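Local coordinates for protein putative streptothricin acetyltransferase (Bacillus anthracis, PDB 3PP9) that binds acetyl coenzyme A and, as a GNAT-family enzyme, probably inactivates streptothricin-type antibiotics by transferring the acetyl group to them, at residues Y70-Y79 / G89-W97. Residues are numbered along the deposited sequence; the frame is centred on the assembly and turned at random.
Sequences YINKPNQIIY and GFIVLKKNW. With PO4 (phosphate ion), chain E.
V92 carries CG1 anti to its own N (chi1 -174°), while Y70 turns its ring beside its backbone N (chi1 -67°); together these torsions lay the methyl over one face of the phenol. The evidence for a CH-pi contact is direct: CG1 of V92 stands 3.5 Å from the centroid of the Y70 ring, 24° off the ring normal and shifted toward the rim, with the two side chains nearly perpendicular. In the modelled conformer of Q76, one of two, NE2 lies over the centre of the opposite face and is hydrogen-bonded to the backbone O of E69; its position is therefore only partly defined. The second branch of V92, CG2, lies alongside I78, 3.9 Å from its CG1.

Beneath this layer the backbones of 76-79 and 89-95 run antiparallel as part of a beta hairpin. I77 and L93 form a hydrogen-bonded pair: N of L93 gives 2.9 Å to O of I77, and N of I77 returns the bond to O of L93. Y79 and I91 repeat the pairing through two further bonds. Where 76-79 begins, the bond from N of K95 to O of N75 is weak.

On the other sheet face, CD1 of L93 lies 3.9 Å from CG2 of I77 and 4.1 Å from CD2 at the edge of the Y79 ring. Helix 117-131 covers this layer through W128, A125 and Q124. Past the strand, ND2 of N96 and NE1 of W97 bind a phosphate, probably from the crystallisation liquor. Paired amides within and apolar groups on both faces imply a largely hydrophobic hairpin in the central GNAT sheet, with polar chemistry gathering toward the K95 end.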
ATOM      1  N   TYR A  70       0.727 -16.754  11.656  1.00 16.75           N
ATOM      2  CA  TYR A  70       0.514 -15.730  12.678  1.00 16.36           C
ATOM      3  C   TYR A  70       0.681 -16.241  14.084  1.00 18.63           C
ATOM      4  O   TYR A  70       0.456 -15.502  15.029  1.00 18.38           O
ATOM      5  CB  TYR A  70      -0.871 -15.084  12.497  1.00 16.91           C
ATOM      6  CG  TYR A  70      -0.950 -14.287  11.222  1.00 14.84           C
ATOM      7  CD1 TYR A  70      -1.152 -14.902  10.003  1.00 17.57           C
ATOM      8  CD2 TYR A  70      -0.821 -12.905  11.238  1.00 14.11           C
ATOM      9  CE1 TYR A  70      -1.197 -14.164   8.833  1.00 17.14           C
ATOM     10  CE2 TYR A  70      -0.866 -12.169  10.070  1.00 15.46           C
ATOM     11  CZ  TYR A  70      -1.059 -12.796   8.882  1.00 18.25           C
ATOM     12  OH  TYR A  70      -1.103 -12.062   7.719  1.00 21.57           O
ATOM     13  N   ILE A  71       1.086 -17.494  14.225  1.00 17.27           N
ATOM     14  CA  ILE A  71       1.290 -18.070  15.548  1.00 19.96           C
ATOM     15  C   ILE A  71       2.754 -17.961  15.938  1.00 20.81           C
ATOM     16  O   ILE A  71       3.646 -18.238  15.126  1.00 21.65           O
ATOM     17  CB  ILE A  71       0.802 -19.536  15.597  1.00 21.77           C
ATOM     18  CG1 ILE A  71      -0.708 -19.558  15.385  1.00 24.06           C
ATOM     19  CG2 ILE A  71       1.158 -20.170  16.952  1.00 23.87           C
ATOM     20  CD1 ILE A  71      -1.355 -20.927  15.344  1.00 27.09           C
ATOM     21  N   ASN A  72       3.001 -17.482  17.154  1.00 21.30           N
ATOM     22  CA  ASN A  72       4.356 -17.360  17.685  1.00 22.88           C
ATOM     23  C   ASN A  72       5.230 -16.413  16.847  1.00 22.10           C
ATOM     24  O   ASN A  72       6.318 -16.776  16.388  1.00 24.35           O
ATOM     25  CB  ASN A  72       4.979 -18.767  17.773  1.00 23.62           C
ATOM     26  CG  ASN A  72       6.257 -18.812  18.596  1.00 28.48           C
ATOM     27  OD1 ASN A  72       6.522 -17.924  19.412  1.00 31.64           O
ATOM     28  ND2 ASN A  72       7.043 -19.869  18.401  1.00 31.38           N
ATOM     29  N   LYS A  73       4.752 -15.193  16.666  1.00 19.56           N
ATOM     30  CA  LYS A  73       5.463 -14.199  15.887  1.00 19.53           C
ATOM     31  C   LYS A  73       5.540 -12.913  16.680  1.00 20.20           C
ATOM     32  O   LYS A  73       4.569 -12.499  17.316  1.00 20.91           O
ATOM     33  CB  LYS A  73       4.707 -13.878  14.597  1.00 18.35           C
ATOM     34  CG  LYS A  73       4.384 -15.080  13.722  1.00 20.67           C
ATOM     35  CD  LYS A  73       5.565 -15.742  13.060  1.00 24.59           C
ATOM     36  CE  LYS A  73       6.160 -14.889  11.968  1.00 26.21           C
ATOM     37  NZ  LYS A  73       7.128 -15.700  11.162  1.00 25.63           N
ATOM     38  N   PRO A  74       6.681 -12.238  16.609  1.00 21.23           N
ATOM     39  CA  PRO A  74       6.746 -10.986  17.342  1.00 21.36           C
ATOM     40  C   PRO A  74       5.860  -9.858  16.839  1.00 21.43           C
ATOM     41  O   PRO A  74       5.227  -9.161  17.653  1.00 22.41           O
ATOM     42  CB  PRO A  74       8.209 -10.556  17.169  1.00 22.94           C
ATOM     43  CG  PRO A  74       8.937 -11.750  16.730  1.00 24.63           C
ATOM     44  CD  PRO A  74       7.983 -12.659  16.067  1.00 21.52           C
ATOM     45  N   ASN A  75       5.750  -9.716  15.520  1.00 19.16           N
ATOM     46  CA  ASN A  75       5.034  -8.574  14.937  1.00 18.57           C
ATOM     47  C   ASN A  75       3.747  -8.853  14.209  1.00 17.10           C
ATOM     48  O   ASN A  75       3.287  -8.030  13.426  1.00 16.99           O
ATOM     49  CB  ASN A  75       5.965  -7.783  14.021  1.00 19.64           C
ATOM     50  CG  ASN A  75       7.104  -7.128  14.760  1.00 23.42           C
ATOM     51  OD1 ASN A  75       7.022  -6.867  15.959  1.00 27.06           O
ATOM     52  ND2 ASN A  75       8.164  -6.831  14.033  1.00 25.03           N
ATOM     53  N   GLN A  76       3.190 -10.036  14.416  0.50 16.25           N
ATOM     54  CA  GLN A  76       1.900 -10.335  13.804  0.50 15.88           C
ATOM     55  C   GLN A  76       1.182 -11.301  14.742  0.50 15.13           C
ATOM     56  O   GLN A  76       1.817 -11.995  15.537  0.50 15.76           O
ATOM     57  CB  GLN A  76       2.008 -10.765  12.330  0.50 17.22           C
ATOM     58  CG  GLN A  76       2.563 -12.111  12.021  0.50 18.81           C
ATOM     59  CD  GLN A  76       2.637 -12.353  10.504  0.50 22.79           C
ATOM     60  OE1 GLN A  76       2.645 -11.409   9.703  0.50 23.96           O
ATOM     61  NE2 GLN A  76       2.692 -13.617  10.110  0.50 21.67           N
ATOM     62  N   ILE A  77      -0.143 -11.306  14.682  1.00 13.73           N
ATOM     63  CA  ILE A  77      -0.931 -12.122  15.573  1.00 13.49           C
ATOM     64  C   ILE A  77      -2.352 -12.242  15.080  1.00 12.69           C
ATOM     65  O   ILE A  77      -2.788 -11.446  14.260  1.00 13.10           O
ATOM     66  CB  ILE A  77      -0.977 -11.404  16.976  1.00 14.04           C
ATOM     67  CG1 ILE A  77      -1.519 -12.276  18.101  1.00 14.79           C
ATOM     68  CG2 ILE A  77      -1.784 -10.105  16.913  1.00 13.70           C
ATOM     69  CD1 ILE A  77      -1.223 -11.642  19.515  1.00 16.06           C
ATOM     70  N   ILE A  78      -3.033 -13.280  15.557  1.00 12.18           N
ATOM     71  CA  ILE A  78      -4.465 -13.471  15.308  1.00 11.34           C
ATOM     72  C   ILE A  78      -5.189 -13.592  16.652  1.00 11.92           C
ATOM     73  O   ILE A  78      -4.704 -14.280  17.575  1.00 13.04           O
ATOM     74  CB  ILE A  78      -4.785 -14.703  14.436  1.00 11.46           C
ATOM     75  CG1 ILE A  78      -4.313 -14.424  13.018  1.00 12.26           C
ATOM     76  CG2 ILE A  78      -6.281 -15.005  14.447  1.00 13.85           C
ATOM     77  CD1 ILE A  78      -4.447 -15.600  12.032  1.00 14.17           C
ATOM     78  N   TYR A  79      -6.286 -12.856  16.793  1.00 12.42           N
ATOM     79  CA  TYR A  79      -7.132 -13.005  17.970  1.00 12.66           C
ATOM     80  C   TYR A  79      -8.422 -13.629  17.485  1.00 13.32           C
ATOM     81  O   TYR A  79      -8.925 -13.264  16.426  1.00 13.79           O
ATOM     82  CB  TYR A  79      -7.438 -11.702  18.680  1.00 12.80           C
ATOM     83  CG  TYR A  79      -6.260 -11.107  19.387  1.00 12.50           C
ATOM     84  CD1 TYR A  79      -5.900 -11.545  20.647  1.00 14.66           C
ATOM     85  CD2 TYR A  79      -5.529 -10.085  18.818  1.00 13.97           C
ATOM     86  CE1 TYR A  79      -4.805 -11.008  21.312  1.00 14.49           C
ATOM     87  CE2 TYR A  79      -4.458  -9.525  19.485  1.00 14.21           C
ATOM     88  CZ  TYR A  79      -4.105  -9.986  20.722  1.00 15.73           C
ATOM     89  OH  TYR A  79      -3.022  -9.420  21.389  1.00 19.47           O
ATOM     90  N   GLY A  89     -15.508 -15.506  15.176  1.00 15.59           N
ATOM     91  CA  GLY A  89     -14.897 -14.355  14.519  1.00 14.53           C
ATOM     92  C   GLY A  89     -13.413 -14.289  14.824  1.00 13.96           C
ATOM     93  O   GLY A  89     -12.937 -15.014  15.684  1.00 14.38           O
ATOM     94  N   PHE A  90     -12.684 -13.464  14.085  1.00 14.17           N
ATOM     95  CA  PHE A  90     -11.257 -13.347  14.296  1.00 12.92           C
ATOM     96  C   PHE A  90     -10.736 -12.058  13.664  1.00 12.92           C
ATOM     97  O   PHE A  90     -11.423 -11.410  12.873  1.00 12.07           O
ATOM     98  CB  PHE A  90     -10.515 -14.572  13.730  1.00 14.54           C
ATOM     99  CG  PHE A  90     -10.684 -14.753  12.258  1.00 15.58           C
ATOM    100  CD1 PHE A  90     -11.690 -15.557  11.753  1.00 16.21           C
ATOM    101  CD2 PHE A  90      -9.864 -14.101  11.370  1.00 17.22           C
ATOM    102  CE1 PHE A  90     -11.853 -15.711  10.380  1.00 19.04           C
ATOM    103  CE2 PHE A  90     -10.023 -14.257   9.991  1.00 17.68           C
ATOM    104  CZ  PHE A  90     -11.032 -15.045   9.505  1.00 19.16           C
ATOM    105  N   ILE A  91      -9.548 -11.650  14.093  1.00 11.43           N
ATOM    106  CA  ILE A  91      -8.885 -10.490  13.541  1.00 11.92           C
ATOM    107  C   ILE A  91      -7.411 -10.862  13.324  1.00 12.72           C
ATOM    108  O   ILE A  91      -6.791 -11.508  14.188  1.00 12.99           O
ATOM    109  CB  ILE A  91      -9.077  -9.204  14.398  1.00 11.93           C
ATOM    110  CG1 ILE A  91      -8.588  -7.978  13.645  1.00 11.48           C
ATOM    111  CG2 ILE A  91      -8.418  -9.366  15.772  1.00 12.39           C
ATOM    112  CD1 ILE A  91      -9.030  -6.662  14.299  1.00 13.04           C
ATOM    113  N   VAL A  92      -6.893 -10.493  12.142  1.00 11.78           N
ATOM    114  CA  VAL A  92      -5.528 -10.787  11.710  1.00 12.62           C
ATOM    115  C   VAL A  92      -4.764  -9.464  11.669  1.00 12.26           C
ATOM    116  O   VAL A  92      -5.151  -8.529  10.971  1.00 12.76           O
ATOM    117  CB  VAL A  92      -5.522 -11.438  10.312  1.00 12.30           C
ATOM    118  CG1 VAL A  92      -4.113 -11.878   9.917  1.00 14.22           C
ATOM    119  CG2 VAL A  92      -6.479 -12.669  10.249  1.00 14.73           C
ATOM    120  N   LEU A  93      -3.660  -9.395  12.403  1.00 12.10           N
ATOM    121  CA  LEU A  93      -2.887  -8.173  12.508  1.00 12.46           C
ATOM    122  C   LEU A  93      -1.397  -8.337  12.233  1.00 13.45           C
ATOM    123  O   LEU A  93      -0.828  -9.388  12.508  1.00 14.28           O
ATOM    124  CB  LEU A  93      -2.969  -7.726  13.982  1.00 13.31           C
ATOM    125  CG  LEU A  93      -4.369  -7.456  14.516  1.00 12.98           C
ATOM    126  CD1 LEU A  93      -4.367  -7.313  16.023  1.00 14.69           C
ATOM    127  CD2 LEU A  93      -4.961  -6.235  13.870  1.00 15.63           C
ATOM    128  N   LYS A  94      -0.782  -7.290  11.696  0.50 14.14           N
ATOM    129  CA  LYS A  94       0.664  -7.279  11.477  0.50 15.23           C
ATOM    130  C   LYS A  94       1.138  -5.872  11.810  0.50 15.62           C
ATOM    131  O   LYS A  94       0.325  -4.955  12.002  0.50 15.11           O
ATOM    132  CB  LYS A  94       1.071  -7.545  10.033  0.50 15.98           C
ATOM    133  CG  LYS A  94       0.778  -6.421   9.090  0.50 18.43           C
ATOM    134  CD  LYS A  94       1.445  -6.636   7.734  0.50 20.79           C
ATOM    135  CE  LYS A  94       1.158  -5.469   6.797  0.50 21.95           C
ATOM    136  NZ  LYS A  94       1.793  -5.654   5.458  0.50 25.09           N
ATOM    137  N   LYS A  95       2.447  -5.717  11.964  1.00 16.69           N
ATOM    138  CA  LYS A  95       3.026  -4.392  12.163  1.00 17.18           C
ATOM    139  C   LYS A  95       3.454  -3.941  10.779  1.00 18.54           C
ATOM    140  O   LYS A  95       4.186  -4.651  10.090  1.00 21.24           O
ATOM    141  CB  LYS A  95       4.209  -4.440  13.115  1.00 18.26           C
ATOM    142  CG  LYS A  95       4.797  -3.079  13.380  1.00 20.00           C
ATOM    143  CD  LYS A  95       5.965  -3.224  14.322  1.00 23.33           C
ATOM    144  CE  LYS A  95       6.591  -1.905  14.665  1.00 28.74           C
ATOM    145  NZ  LYS A  95       7.708  -2.120  15.639  1.00 32.05           N
ATOM    146  N   ASN A  96       3.020  -2.756  10.370  1.00 18.40           N
ATOM    147  CA  ASN A  96       3.325  -2.225   9.042  1.00 20.24           C
ATOM    148  C   ASN A  96       4.629  -1.423   9.003  1.00 21.68           C
ATOM    149  O   ASN A  96       5.177  -1.063  10.037  1.00 21.78           O
ATOM    150  CB  ASN A  96       2.167  -1.322   8.613  1.00 19.93           C
ATOM    151  CG  ASN A  96       2.107  -1.107   7.127  1.00 23.13           C
ATOM    152  OD1 ASN A  96       2.488  -1.988   6.360  1.00 26.31           O
ATOM    153  ND2 ASN A  96       1.582   0.034   6.705  1.00 25.91           N
ATOM    154  N   TRP A  97       5.115  -1.114   7.801  1.00 23.70           N
ATOM    155  CA  TRP A  97       6.351  -0.324   7.665  1.00 25.04           C
ATOM    156  C   TRP A  97       6.301   1.058   8.332  1.00 25.31           C
ATOM    157  O   TRP A  97       7.342   1.592   8.705  1.00 26.34           O
ATOM    158  CB  TRP A  97       6.725  -0.132   6.192  1.00 26.93           C
ATOM    159  CG  TRP A  97       5.725   0.671   5.400  1.00 26.65           C
ATOM    160  CD1 TRP A  97       4.672   0.188   4.687  1.00 28.63           C
ATOM    161  CD2 TRP A  97       5.701   2.092   5.236  1.00 28.75           C
ATOM    162  NE1 TRP A  97       3.984   1.221   4.092  1.00 27.11           N
ATOM    163  CE2 TRP A  97       4.592   2.401   4.418  1.00 29.05           C
ATOM    164  CE3 TRP A  97       6.497   3.136   5.711  1.00 30.93           C
ATOM    165  CZ2 TRP A  97       4.271   3.707   4.061  1.00 29.05           C
ATOM    166  CZ3 TRP A  97       6.176   4.430   5.360  1.00 32.27           C
ATOM    167  CH2 TRP A  97       5.068   4.706   4.546  1.00 31.66           C
TER
HETATM  168  P   PO4 E 186       0.520   0.396   2.871  1.00 46.79           P
HETATM  169  O1  PO4 E 186       0.440  -1.092   3.127  1.00 49.79           O
HETATM  170  O2  PO4 E 186       1.747   0.720   2.049  1.00 48.12           O
HETATM  171  O3  PO4 E 186      -0.743   0.818   2.166  1.00 48.87           O
HETATM  172  O4  PO4 E 186       0.636   1.099   4.199  1.00 48.30           O
HETATM  173  O   HOH W   1       4.902  -7.358  10.493  1.00 21.20           O